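Local coordinates for protein PTS system, IIA component (Enterococcus faecalis, PDB 3BED) that probably serves as the IIA phosphoryl-transfer component of a mannose/sorbose-type sugar phosphotransferase system, at residues M16-V28 and G94-S106. Numbering follows the deposited sequence. Where two conformers were deposited one is given.
Sequences MAEETLASTQMIV and GLNLAMAIEAAVS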
loop_
_atom_site.group_PDB
_atom_site.type_symbol
_atom_site.label_atom_id
_atom_site.label_comp_id
_atom_site.label_asym_id
_atom_site.label_seq_id
_atom_site.Cartn_x
_atom_site.Cartn_y
_atom_site.Cartn_z
HETATM N N MSE A 16 8.182 -2.790 -2.603
HETATM C CA MSE A 16 7.094 -2.123 -1.930
HETATM C C MSE A 16 6.882 -2.662 -0.483
HETATM O O MSE A 16 6.630 -1.882 0.468
HETATM C CB MSE A 16 5.805 -2.296 -2.750
HETATM C CG MSE A 16 4.598 -1.675 -2.099
HETATM SE SE MSE A 16 3.021 -2.134 -3.144
HETATM C CE MSE A 16 1.690 -1.057 -2.169
ATOM N N ALA A 17 6.922 -3.991 -0.333
ATOM C CA ALA A 17 6.694 -4.576 1.003
ATOM C C ALA A 17 7.816 -4.118 1.929
ATOM O O ALA A 17 7.572 -3.753 3.081
ATOM C CB ALA A 17 6.664 -6.103 0.954
ATOM N N GLU A 18 9.055 -4.170 1.433
ATOM C CA GLU A 18 10.216 -3.759 2.218
ATOM C C GLU A 18 10.008 -2.357 2.786
ATOM O O GLU A 18 10.204 -2.117 3.966
ATOM C CB GLU A 18 11.443 -3.755 1.316
ATOM C CG GLU A 18 12.698 -3.317 1.972
ATOM C CD GLU A 18 13.889 -3.783 1.177
ATOM O OE1 GLU A 18 14.168 -3.177 0.125
ATOM O OE2 GLU A 18 14.533 -4.763 1.593
ATOM N N GLU A 19 9.621 -1.419 1.912
ATOM C CA GLU A 19 9.476 -0.043 2.376
ATOM C C GLU A 19 8.216 0.152 3.211
ATOM O O GLU A 19 8.162 1.056 4.026
ATOM C CB GLU A 19 9.493 0.951 1.185
ATOM C CG GLU A 19 10.852 0.951 0.461
ATOM C CD GLU A 19 11.993 1.468 1.339
ATOM O OE1 GLU A 19 11.737 2.053 2.436
ATOM O OE2 GLU A 19 13.168 1.257 0.939
ATOM N N THR A 20 7.202 -0.681 2.976
ATOM C CA THR A 20 6.014 -0.643 3.833
ATOM C C THR A 20 6.404 -0.979 5.279
ATOM O O THR A 20 5.952 -0.291 6.217
ATOM C CB THR A 20 4.917 -1.584 3.318
ATOM O OG1 THR A 20 4.580 -1.210 1.977
ATOM C CG2 THR A 20 3.659 -1.438 4.158
ATOM N N LEU A 21 7.214 -2.032 5.460
ATOM C CA LEU A 21 7.699 -2.351 6.806
ATOM C C LEU A 21 8.511 -1.190 7.406
ATOM O O LEU A 21 8.324 -0.838 8.555
ATOM C CB LEU A 21 8.532 -3.644 6.803
ATOM C CG LEU A 21 9.064 -4.072 8.172
ATOM C CD1 LEU A 21 7.936 -4.301 9.171
ATOM C CD2 LEU A 21 9.975 -5.310 8.046
ATOM N N ALA A 22 9.424 -0.624 6.617
ATOM C CA ALA A 22 10.269 0.495 7.113
ATOM C C ALA A 22 9.406 1.651 7.581
ATOM O O ALA A 22 9.612 2.178 8.666
ATOM C CB ALA A 22 11.231 0.950 6.036
ATOM N N SER A 23 8.413 1.999 6.787
ATOM C CA SER A 23 7.473 3.071 7.151
ATOM C C SER A 23 6.680 2.725 8.425
ATOM O O SER A 23 6.434 3.568 9.290
ATOM C CB SER A 23 6.537 3.353 5.981
ATOM O OG SER A 23 7.277 3.892 4.881
ATOM N N THR A 24 6.230 1.473 8.519
ATOM C CA THR A 24 5.517 0.994 9.712
ATOM C C THR A 24 6.384 1.158 10.949
ATOM O O THR A 24 5.910 1.572 11.985
ATOM C CB THR A 24 5.139 -0.515 9.553
ATOM O OG1 THR A 24 4.264 -0.655 8.434
ATOM C CG2 THR A 24 4.446 -1.044 10.792
ATOM N N GLN A 25 7.662 0.780 10.838
ATOM C CA GLN A 25 8.506 0.855 12.035
ATOM C C GLN A 25 8.658 2.327 12.480
ATOM O O GLN A 25 8.739 2.627 13.670
ATOM C CB GLN A 25 9.877 0.202 11.734
ATOM C CG GLN A 25 9.780 -1.331 11.697
ATOM C CD GLN A 25 10.943 -1.972 10.967
ATOM O OE1 GLN A 25 11.672 -1.305 10.223
ATOM N NE2 GLN A 25 11.140 -3.264 11.194
HETATM N N MSE A 26 8.635 3.237 11.518
HETATM C CA MSE A 26 8.770 4.659 11.837
HETATM C C MSE A 26 7.521 5.300 12.442
HETATM O O MSE A 26 7.570 6.440 12.937
HETATM C CB MSE A 26 9.269 5.436 10.625
HETATM C CG MSE A 26 10.745 5.122 10.261
HETATM SE SE MSE A 26 11.964 6.012 11.502
HETATM C CE MSE A 26 11.708 7.845 10.849
ATOM N N ILE A 27 6.422 4.553 12.429
ATOM C CA ILE A 27 5.145 4.995 12.955
ATOM C C ILE A 27 4.873 4.319 14.298
ATOM O O ILE A 27 4.441 4.970 15.235
ATOM C CB ILE A 27 3.986 4.725 11.945
ATOM C CG1 ILE A 27 4.163 5.645 10.723
ATOM C CG2 ILE A 27 2.572 4.942 12.601
ATOM C CD1 ILE A 27 3.309 5.254 9.560
ATOM N N VAL A 28 5.112 3.003 14.362
ATOM C CA VAL A 28 4.783 2.221 15.583
ATOM C C VAL A 28 5.995 1.873 16.435
ATOM O O VAL A 28 5.840 1.516 17.603
ATOM C CB VAL A 28 3.940 0.927 15.277
ATOM C CG1 VAL A 28 2.664 1.251 14.466
ATOM C CG2 VAL A 28 4.763 -0.156 14.599
ATOM N N GLY A 94 -3.841 -7.078 -0.816
ATOM C CA GLY A 94 -4.245 -5.683 -0.831
ATOM C C GLY A 94 -3.459 -4.818 0.151
ATOM O O GLY A 94 -3.929 -3.752 0.529
ATOM N N LEU A 95 -2.239 -5.246 0.525
ATOM C CA LEU A 95 -1.443 -4.535 1.541
ATOM C C LEU A 95 -1.461 -3.035 1.383
ATOM O O LEU A 95 -1.110 -2.521 0.323
ATOM C CB LEU A 95 0.023 -4.979 1.390
ATOM C CG LEU A 95 1.124 -4.354 2.245
ATOM C CD1 LEU A 95 0.865 -4.521 3.735
ATOM C CD2 LEU A 95 2.539 -4.934 1.865
ATOM N N ASN A 96 -1.863 -2.341 2.456
ATOM C CA ASN A 96 -1.696 -0.915 2.556
ATOM C C ASN A 96 -1.136 -0.619 3.951
ATOM O O ASN A 96 -0.981 -1.541 4.800
ATOM C CB ASN A 96 -2.980 -0.118 2.252
ATOM C CG ASN A 96 -4.166 -0.609 3.052
ATOM O OD1 ASN A 96 -4.002 -1.192 4.149
ATOM N ND2 ASN A 96 -5.407 -0.379 2.490
ATOM N N LEU A 97 -0.753 0.629 4.152
ATOM C CA LEU A 97 -0.019 0.946 5.384
ATOM C C LEU A 97 -0.876 0.709 6.624
ATOM O O LEU A 97 -0.347 0.283 7.660
ATOM C CB LEU A 97 0.464 2.395 5.346
ATOM C CG LEU A 97 1.445 2.787 6.480
ATOM C CD1 LEU A 97 2.665 1.849 6.604
ATOM C CD2 LEU A 97 1.930 4.192 6.222
ATOM N N ALA A 98 -2.174 1.003 6.558
ATOM C CA ALA A 98 -2.971 0.806 7.740
ATOM C C ALA A 98 -2.936 -0.661 8.164
ATOM O O ALA A 98 -2.934 -0.974 9.368
ATOM C CB ALA A 98 -4.417 1.253 7.473
HETATM N N MSE A 99 -2.960 -1.558 7.182
HETATM C CA MSE A 99 -2.952 -2.981 7.508
HETATM C C MSE A 99 -1.662 -3.363 8.198
HETATM O O MSE A 99 -1.676 -4.151 9.172
HETATM C CB MSE A 99 -3.155 -3.825 6.249
HETATM C CG MSE A 99 -4.528 -3.800 5.723
HETATM SE SE MSE A 99 -4.470 -4.495 3.878
HETATM C CE MSE A 99 -3.129 -5.932 4.368
ATOM N N ALA A 100 -0.546 -2.818 7.717
ATOM C CA ALA A 100 0.758 -3.164 8.279
ATOM C C ALA A 100 0.902 -2.627 9.695
ATOM O O ALA A 100 1.435 -3.332 10.576
ATOM C CB ALA A 100 1.873 -2.625 7.394
ATOM N N ILE A 101 0.476 -1.372 9.911
ATOM C CA ILE A 101 0.487 -0.797 11.281
ATOM C C ILE A 101 -0.358 -1.621 12.245
ATOM O O ILE A 101 0.105 -1.952 13.362
ATOM C CB ILE A 101 -0.018 0.698 11.251
ATOM C CG1 ILE A 101 1.083 1.532 10.552
ATOM C CG2 ILE A 101 -0.559 1.145 12.664
ATOM C CD1 ILE A 101 0.419 2.916 10.154
ATOM N N GLU A 102 -1.598 -1.919 11.849
ATOM C CA GLU A 102 -2.418 -2.699 12.751
ATOM C C GLU A 102 -1.872 -4.101 13.003
ATOM O O GLU A 102 -1.997 -4.610 14.120
ATOM C CB GLU A 102 -3.873 -2.719 12.296
ATOM C CG GLU A 102 -4.499 -1.311 12.292
ATOM C CD GLU A 102 -4.541 -0.642 13.670
ATOM O OE1 GLU A 102 -4.494 -1.325 14.722
ATOM O OE2 GLU A 102 -4.640 0.586 13.687
ATOM N N ALA A 103 -1.276 -4.737 11.995
ATOM C CA ALA A 103 -0.695 -6.061 12.178
ATOM C C ALA A 103 0.427 -5.976 13.190
ATOM O O ALA A 103 0.603 -6.868 14.040
ATOM C CB ALA A 103 -0.184 -6.565 10.844
ATOM N N ALA A 104 1.198 -4.894 13.109
ATOM C CA ALA A 104 2.416 -4.767 13.902
ATOM C C ALA A 104 2.094 -4.665 15.374
ATOM O O ALA A 104 2.901 -5.079 16.191
ATOM C CB ALA A 104 3.170 -3.556 13.475
ATOM N N VAL A 105 0.963 -4.051 15.715
ATOM C CA VAL A 105 0.654 -3.823 17.125
ATOM C C VAL A 105 -0.445 -4.710 17.674
ATOM O O VAL A 105 -0.736 -4.670 18.893
ATOM C CB VAL A 105 0.287 -2.351 17.398
ATOM C CG1 VAL A 105 1.452 -1.445 16.956
ATOM C CG2 VAL A 105 -1.012 -1.975 16.767
ATOM N N SER A 106 -1.074 -5.498 16.799
ATOM C CA SER A 106 -2.221 -6.306 17.209
ATOM C C SER A 106 -1.824 -7.374 18.215
ATOM O O SER A 106 -0.838 -8.080 18.008
ATOM C CB SER A 106 -2.851 -7.002 16.016
ATOM O OG SER A 106 -3.895 -7.833 16.478
#
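Thr-24 enters a hole lined by Leu-97, Ala-100, Ile-101 and Ala-104, and Leu-97 answers by entering the one formed by Thr-20, Ser-23, Thr-24 and Ile-27. These reciprocal placements meet the definition of knobs-into-holes packing, although the helices 16-28 and 97-105 cross at -58°, with their axes 9.4 Å apart. The tight part lies here: Thr-24 OG1 rests 3.3 Å from Ala-100 CB, and the CA atoms of Thr-24 and Ile-101 come within 5.6 Å. With OG1 beside its own backbone N (chi1 -62°), Thr-24 can turn the hydroxyl back to Thr-20 O at 2.8 Å. That bond gives the buried hydroxyl a partner within its own helix, while Thr-24 N reaches the same oxygen from the opposite face of its carbonyl plane; in this conformer CG2 meets Ala-104 CB. Thr-20 repeats the pattern: OG1 donates to Met-16 O at 2.6 Å, while CG2 meets Ala-100 CB and, tip to tip at 4.2 Å, Leu-95 CD1.

Toward the C-terminal ends lies the solvent side, wholly apolar: Ile-27, Val-28 and Ile-101 are partly exposed and Val-105 exposed, yet their methyl groups still touch. Ile-27 CD1 meets Leu-97 CD2 end-on and lies 3.8 Å from Ile-101 CD1, the two isoleucines crossing at about a right angle. Val-28 CG1 leans on Ile-101 CG2 at 3.7 Å, and its CB touches Val-105 CG1.

The second subunit borders the pair: its His-13 O is hydrogen-bonded to Ser-23 OG, and its Asp-69 packs on Leu-97. Both helices pack beside the four-stranded parallel sheet of an alpha/beta fold (strand order 35-39, 7-13, 64-68, 89-93): Ala-17 reaches Leu-10 of strand 7-13, Leu-95 packs on Leu-67 of strand 64-68, and Ala-103 adjoins helix 111-124 through Leu-118.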